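Local coordinates for protein putative phosphatase/phosphodiesterase MPN_349 (Mycoplasma pneumoniae M129, PDB 1T71) that is a putative iron-dependent phosphatase of the YmdB-like family that probably hydrolyses 2',3'-cyclic nucleotides as a phosphodiesterase, at residues 108-111 with 116-119; 139-144 with 170-175. One frame throughout, in Å; residues are numbered along the deposited sequence.

Interaction 1 (108-111 with 116-119)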
ATOM      1  N   SER A 108      13.845   3.434   0.476  1.00 26.13           N
ATOM      2  CA  SER A 108      13.682   3.795  -0.929  1.00 27.13           C
ATOM      3  C   SER A 108      14.652   2.932  -1.734  1.00 27.90           C
ATOM      4  O   SER A 108      15.741   2.616  -1.259  1.00 28.27           O
ATOM      5  CB  SER A 108      14.011   5.276  -1.139  1.00 26.30           C
ATOM      6  OG  SER A 108      13.874   5.651  -2.496  1.00 25.20           O
ATOM      7  N   LEU A 109      14.257   2.530  -2.937  1.00 29.81           N
ATOM      8  CA  LEU A 109      15.142   1.716  -3.764  1.00 31.48           C
ATOM      9  C   LEU A 109      15.087   2.133  -5.221  1.00 32.61           C
ATOM     10  O   LEU A 109      14.129   2.764  -5.665  1.00 30.95           O
ATOM     11  CB  LEU A 109      14.808   0.225  -3.631  1.00 32.31           C
ATOM     12  CG  LEU A 109      13.510  -0.369  -4.178  1.00 34.78           C
ATOM     13  CD1 LEU A 109      13.505  -0.353  -5.697  1.00 36.98           C
ATOM     14  CD2 LEU A 109      13.391  -1.802  -3.686  1.00 34.47           C
ATOM     15  N   VAL A 110      16.128   1.775  -5.960  1.00 34.37           N
ATOM     16  CA  VAL A 110      16.209   2.114  -7.371  1.00 36.82           C
ATOM     17  C   VAL A 110      16.627   0.913  -8.201  1.00 38.33           C
ATOM     18  O   VAL A 110      17.520   0.151  -7.829  1.00 38.63           O
ATOM     19  CB  VAL A 110      17.242   3.229  -7.625  1.00 50.45           C
ATOM     20  CG1 VAL A 110      17.202   3.655  -9.088  1.00 52.20           C
ATOM     21  CG2 VAL A 110      16.966   4.403  -6.723  1.00 51.67           C
ATOM     22  N   PHE A 111      15.965   0.748  -9.332  1.00 41.75           N
ATOM     23  CA  PHE A 111      16.282  -0.326 -10.247  1.00 43.13           C
ATOM     24  C   PHE A 111      16.004   0.237 -11.627  1.00 45.75           C
ATOM     25  O   PHE A 111      15.298   1.241 -11.762  1.00 45.34           O
ATOM     26  CB  PHE A 111      15.418  -1.561  -9.981  1.00 36.89           C
ATOM     27  CG  PHE A 111      13.948  -1.338 -10.182  1.00 35.73           C
ATOM     28  CD1 PHE A 111      13.202  -0.628  -9.250  1.00 35.35           C
ATOM     29  CD2 PHE A 111      13.302  -1.862 -11.298  1.00 36.61           C
ATOM     30  CE1 PHE A 111      11.828  -0.449  -9.425  1.00 35.57           C
ATOM     31  CE2 PHE A 111      11.931  -1.687 -11.483  1.00 36.29           C
ATOM     32  CZ  PHE A 111      11.194  -0.979 -10.545  1.00 35.65           C
ATOM     33  N   ALA A 116      15.139   3.021 -18.094  1.00 42.59           N
ATOM     34  CA  ALA A 116      14.526   3.866 -17.084  1.00 40.48           C
ATOM     35  C   ALA A 116      15.000   3.550 -15.672  1.00 38.81           C
ATOM     36  O   ALA A 116      14.950   2.404 -15.231  1.00 37.18           O
ATOM     37  CB  ALA A 116      13.013   3.743 -17.162  1.00 41.70           C
ATOM     38  N   LYS A 117      15.464   4.580 -14.972  1.00 39.80           N
ATOM     39  CA  LYS A 117      15.917   4.432 -13.597  1.00 39.57           C
ATOM     40  C   LYS A 117      14.671   4.709 -12.759  1.00 38.56           C
ATOM     41  O   LYS A 117      14.198   5.849 -12.687  1.00 38.46           O
ATOM     42  CB  LYS A 117      17.005   5.459 -13.287  1.00 57.64           C
ATOM     43  CG  LYS A 117      18.033   5.003 -12.270  1.00 62.50           C
ATOM     44  CD  LYS A 117      19.096   6.071 -12.056  1.00 66.02           C
ATOM     45  CE  LYS A 117      20.284   5.526 -11.267  1.00 68.93           C
ATOM     46  NZ  LYS A 117      19.895   4.989  -9.931  1.00 70.54           N
ATOM     47  N   ILE A 118      14.134   3.664 -12.138  1.00 40.75           N
ATOM     48  CA  ILE A 118      12.922   3.789 -11.340  1.00 38.30           C
ATOM     49  C   ILE A 118      13.162   3.737  -9.835  1.00 36.76           C
ATOM     50  O   ILE A 118      13.877   2.869  -9.334  1.00 36.01           O
ATOM     51  CB  ILE A 118      11.919   2.687 -11.717  1.00 37.89           C
ATOM     52  CG1 ILE A 118      11.659   2.728 -13.228  1.00 37.99           C
ATOM     53  CG2 ILE A 118      10.618   2.872 -10.937  1.00 38.21           C
ATOM     54  CD1 ILE A 118      10.742   1.624 -13.730  1.00 37.38           C
ATOM     55  N   ARG A 119      12.545   4.671  -9.121  1.00 32.70           N
ATOM     56  CA  ARG A 119      12.684   4.737  -7.675  1.00 30.83           C
ATOM     57  C   ARG A 119      11.350   4.478  -6.973  1.00 29.28           C
ATOM     58  O   ARG A 119      10.303   4.955  -7.412  1.00 28.52           O
ATOM     59  CB  ARG A 119      13.214   6.110  -7.278  1.00 34.60           C
ATOM     60  CG  ARG A 119      13.882   6.151  -5.930  1.00 35.16           C
ATOM     61  CD  ARG A 119      14.521   7.505  -5.662  1.00 38.32           C
ATOM     62  NE  ARG A 119      15.401   7.435  -4.504  1.00 44.39           N
ATOM     63  CZ  ARG A 119      16.701   7.169  -4.563  1.00 44.64           C
ATOM     64  NH1 ARG A 119      17.289   6.958  -5.729  1.00 44.53           N
ATOM     65  NH2 ARG A 119      17.408   7.097  -3.445  1.00 47.47           N
TER
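Phe111 carries its CG between the backbone N and the carbonyl carbon (chi1 63°), a torsion that swings the ring across the strand pair until Ile118 lies over one of its faces. Ile118 CB sits 4.1 Å from the centroid of the Phe111 ring, a CH-pi contact offset toward the rim, and Ile118 CG2 adds an approach of 3.8 Å to Phe111 CE1. A flat ring beside a branched side chain gives this face of the sheet a broad apolar surface, which Tyr66 extends by stacking on the Phe111 ring.

The two residues are also a hydrogen-bonded antiparallel pair: Ile118 N gives a short bond of 2.7 Å to Phe111 O, and Phe111 N returns one of 3.0 Å to Ile118 O. This is a beta hairpin, its strands running at 162°, and strand 108-112 forms an outermost strand of its mixed sheet. Next along, Val110 faces Arg119 as a non-hydrogen-bonded pair, where Val110 CA comes within 3.1 Å of Ile118 O in a CA-H...O contact.

On the face that Val110 shares with Ser108 and Arg119, long side chains lend their methylenes to the packing. Lys117 CG lies 3.6 Å from Val110 CG1, while the Lys117 amine forms a salt bridge with Asp149. The Ser108 hydroxyl, small enough to lie beside the Arg119 chain, is hydrogen-bonded to Thr121 OG1.

Interaction 2 (139-144 with 170-175)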
ATOM      1  N   LYS A 139       9.930  16.895   4.635  1.00 27.93           N
ATOM      2  CA  LYS A 139      11.349  17.220   4.593  1.00 29.43           C
ATOM      3  C   LYS A 139      12.175  16.063   4.038  1.00 27.78           C
ATOM      4  O   LYS A 139      13.023  16.262   3.173  1.00 27.52           O
ATOM      5  CB  LYS A 139      11.840  17.609   5.991  1.00 37.08           C
ATOM      6  CG  LYS A 139      11.071  18.788   6.566  1.00 41.81           C
ATOM      7  CD  LYS A 139      11.672  19.307   7.856  1.00 44.31           C
ATOM      8  CE  LYS A 139      10.872  20.495   8.357  1.00 46.60           C
ATOM      9  NZ  LYS A 139      11.454  21.092   9.588  1.00 50.47           N
ATOM     10  N   VAL A 140      11.918  14.852   4.522  1.00 23.97           N
ATOM     11  CA  VAL A 140      12.659  13.681   4.054  1.00 23.82           C
ATOM     12  C   VAL A 140      12.577  13.471   2.548  1.00 23.93           C
ATOM     13  O   VAL A 140      13.595  13.279   1.890  1.00 24.85           O
ATOM     14  CB  VAL A 140      12.168  12.384   4.745  1.00 24.23           C
ATOM     15  CG1 VAL A 140      12.788  11.159   4.065  1.00 21.63           C
ATOM     16  CG2 VAL A 140      12.554  12.408   6.217  1.00 23.72           C
ATOM     17  N   LEU A 141      11.365  13.500   2.001  1.00 27.23           N
ATOM     18  CA  LEU A 141      11.190  13.280   0.573  1.00 28.09           C
ATOM     19  C   LEU A 141      11.794  14.413  -0.247  1.00 29.92           C
ATOM     20  O   LEU A 141      12.323  14.181  -1.331  1.00 27.33           O
ATOM     21  CB  LEU A 141       9.702  13.106   0.242  1.00 25.45           C
ATOM     22  CG  LEU A 141       9.330  12.606  -1.162  1.00 26.84           C
ATOM     23  CD1 LEU A 141       9.287  13.756  -2.122  1.00 30.58           C
ATOM     24  CD2 LEU A 141      10.320  11.552  -1.639  1.00 26.68           C
ATOM     25  N   LYS A 142      11.730  15.633   0.284  1.00 31.02           N
ATOM     26  CA  LYS A 142      12.282  16.800  -0.402  1.00 32.96           C
ATOM     27  C   LYS A 142      13.788  16.601  -0.598  1.00 34.63           C
ATOM     28  O   LYS A 142      14.306  16.748  -1.710  1.00 34.04           O
ATOM     29  CB  LYS A 142      12.010  18.054   0.429  1.00 38.83           C
ATOM     30  CG  LYS A 142      11.901  19.346  -0.366  1.00 42.24           C
ATOM     31  CD  LYS A 142      13.236  20.027  -0.536  1.00 43.00           C
ATOM     32  CE  LYS A 142      13.070  21.399  -1.201  1.00 45.26           C
ATOM     33  NZ  LYS A 142      12.190  22.333  -0.438  1.00 46.13           N
ATOM     34  N   GLU A 143      14.485  16.261   0.485  1.00 34.37           N
ATOM     35  CA  GLU A 143      15.925  16.022   0.425  1.00 36.58           C
ATOM     36  C   GLU A 143      16.267  14.918  -0.566  1.00 34.97           C
ATOM     37  O   GLU A 143      17.241  15.022  -1.315  1.00 33.62           O
ATOM     38  CB  GLU A 143      16.473  15.624   1.795  1.00 82.41           C
ATOM     39  CG  GLU A 143      16.775  16.786   2.706  1.00 89.45           C
ATOM     40  CD  GLU A 143      17.912  16.466   3.663  1.00 94.78           C
ATOM     41  OE1 GLU A 143      18.291  17.360   4.456  1.00 96.75           O
ATOM     42  OE2 GLU A 143      18.427  15.321   3.613  1.00 96.52           O
ATOM     43  N   LEU A 144      15.477  13.850  -0.556  1.00 31.21           N
ATOM     44  CA  LEU A 144      15.715  12.739  -1.467  1.00 30.34           C
ATOM     45  C   LEU A 144      15.553  13.228  -2.905  1.00 31.24           C
ATOM     46  O   LEU A 144      16.364  12.904  -3.768  1.00 30.89           O
ATOM     47  CB  LEU A 144      14.732  11.597  -1.188  1.00 34.72           C
ATOM     48  CG  LEU A 144      14.971  10.294  -1.953  1.00 35.01           C
ATOM     49  CD1 LEU A 144      16.301   9.679  -1.517  1.00 35.64           C
ATOM     50  CD2 LEU A 144      13.831   9.322  -1.678  1.00 34.91           C
ATOM     51  N   MET A 170      -0.100  18.421  -2.892  1.00 27.65           N
ATOM     52  CA  MET A 170       0.123  19.790  -3.317  1.00 28.83           C
ATOM     53  C   MET A 170       1.598  20.171  -3.283  1.00 27.84           C
ATOM     54  O   MET A 170       2.071  20.948  -4.117  1.00 26.91           O
ATOM     55  CB  MET A 170      -0.688  20.739  -2.435  1.00 30.01           C
ATOM     56  CG  MET A 170      -1.340  21.855  -3.216  1.00 35.52           C
ATOM     57  SD  MET A 170      -2.859  21.373  -4.060  1.00 32.95           S
ATOM     58  CE  MET A 170      -2.316  20.118  -5.212  1.00 33.37           C
ATOM     59  N   ALA A 171       2.326  19.609  -2.325  1.00 22.28           N
ATOM     60  CA  ALA A 171       3.740  19.900  -2.180  1.00 22.14           C
ATOM     61  C   ALA A 171       4.639  19.261  -3.242  1.00 22.88           C
ATOM     62  O   ALA A 171       5.545  19.915  -3.756  1.00 23.51           O
ATOM     63  CB  ALA A 171       4.213  19.475  -0.797  1.00 28.31           C
ATOM     64  N   PHE A 172       4.395  17.997  -3.573  1.00 25.29           N
ATOM     65  CA  PHE A 172       5.251  17.296  -4.534  1.00 26.98           C
ATOM     66  C   PHE A 172       4.646  16.936  -5.891  1.00 26.86           C
ATOM     67  O   PHE A 172       5.256  16.190  -6.652  1.00 26.41           O
ATOM     68  CB  PHE A 172       5.785  16.006  -3.894  1.00 26.12           C
ATOM     69  CG  PHE A 172       6.506  16.223  -2.597  1.00 26.29           C
ATOM     70  CD1 PHE A 172       5.844  16.066  -1.382  1.00 26.43           C
ATOM     71  CD2 PHE A 172       7.848  16.596  -2.588  1.00 26.18           C
ATOM     72  CE1 PHE A 172       6.508  16.276  -0.174  1.00 26.21           C
ATOM     73  CE2 PHE A 172       8.525  16.809  -1.388  1.00 25.00           C
ATOM     74  CZ  PHE A 172       7.854  16.648  -0.178  1.00 26.68           C
ATOM     75  N   ASP A 173       3.474  17.474  -6.207  1.00 35.34           N
ATOM     76  CA  ASP A 173       2.803  17.139  -7.455  1.00 38.53           C
ATOM     77  C   ASP A 173       3.655  16.847  -8.693  1.00 41.69           C
ATOM     78  O   ASP A 173       3.608  15.743  -9.222  1.00 47.31           O
ATOM     79  CB  ASP A 173       1.757  18.195  -7.814  1.00 29.83           C
ATOM     80  CG  ASP A 173       0.907  17.782  -9.015  1.00 27.95           C
ATOM     81  OD1 ASP A 173      -0.033  18.513  -9.376  1.00 27.74           O
ATOM     82  OD2 ASP A 173       1.179  16.714  -9.600  1.00 25.93           O
ATOM     83  N   GLY A 174       4.433  17.796  -9.180  1.00 32.52           N
ATOM     84  CA  GLY A 174       5.192  17.474 -10.380  1.00 34.76           C
ATOM     85  C   GLY A 174       6.599  16.941 -10.183  1.00 33.56           C
ATOM     86  O   GLY A 174       7.241  16.521 -11.140  1.00 34.24           O
ATOM     87  N   TYR A 175       7.074  16.944  -8.943  1.00 33.37           N
ATOM     88  CA  TYR A 175       8.424  16.491  -8.626  1.00 32.19           C
ATOM     89  C   TYR A 175       8.579  14.983  -8.524  1.00 32.20           C
ATOM     90  O   TYR A 175       9.687  14.482  -8.326  1.00 32.76           O
ATOM     91  CB  TYR A 175       8.878  17.149  -7.326  1.00 33.16           C
ATOM     92  CG  TYR A 175       9.046  18.640  -7.460  1.00 34.20           C
ATOM     93  CD1 TYR A 175      10.302  19.198  -7.679  1.00 34.48           C
ATOM     94  CD2 TYR A 175       7.943  19.494  -7.413  1.00 34.69           C
ATOM     95  CE1 TYR A 175      10.464  20.570  -7.847  1.00 35.21           C
ATOM     96  CE2 TYR A 175       8.092  20.867  -7.583  1.00 35.73           C
ATOM     97  CZ  TYR A 175       9.357  21.397  -7.801  1.00 36.33           C
ATOM     98  OH  TYR A 175       9.519  22.749  -7.987  1.00 38.88           O
TER
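This is a small apolar helix-to-helix contact, made where helix 137-145 meets the C-terminal part of helix 162-172 on the outside of the mixed sheet. It buries 144 Å² in all, no hydrogen bond crosses it, and most of it rests on one leucine and one phenylalanine. The nearest backbones, at Lys142 and Phe172, keep their CA atoms 8.2 Å apart, and the gap between them is filled by the Phe172 ring.

With CG anti to the carbonyl carbon of Phe172 (chi1 -55°), the ring reaches toward helix 137-145 and offers a face to Leu141. The methyl CD1 of Leu141 settles over that face as a CH-pi donor, 3.5 Å from the centroid of the Phe172 ring and 26° off its normal. It is displaced toward the rim, over the bond between CD2 and CE2, and the 3.2 Å from Leu141 CD1 to Phe172 CD2 marks a very tight fit. Leucine suits the place because its forked end can set one methyl down on the ring while CB, 4.0 Å from Phe172 CZ, stays close to the ring's far end.

Lys142 contributes its inner atoms alone: CB lies 4.1 Å from Phe172 CE2, and the rest of the chain leads away, as fits a charged residue on an exposed helix surface.

More aromatic packing surrounds the pair, since Phe138 touches Phe172 and the Phe168 ring meets it at an inclined angle. Beneath them Leu141 rests on Leu123 and His153, so that helix 137-145 lies over strands 117-124 and 152-158 as the crossover of a beta-alpha-beta unit, with helix 162-172, which links 152-158 to 178-182, alongside it.

How the interactions relate
Interaction 1 forms the edge of the mixed sheet and interaction 2 joins two helices packed against it; their centres are about 16 Å apart. Strand 117-124 leads on to helix 137-145, and Leu144 of that helix brings the two together, its CD1 lying 3.4 Å from Arg119 NH2 and its CD2 3.8 Å from Ser108 OG. The helix thus packs on the Ser108 and Arg119 face of the hairpin, not on the face of Phe111 and Ile118. Both contacts lie away from the two iron ions. The sheet they share nevertheless reaches that site, since strand 152-158 ends at the iron ligand His158 and His183 directly follows strand 178-182.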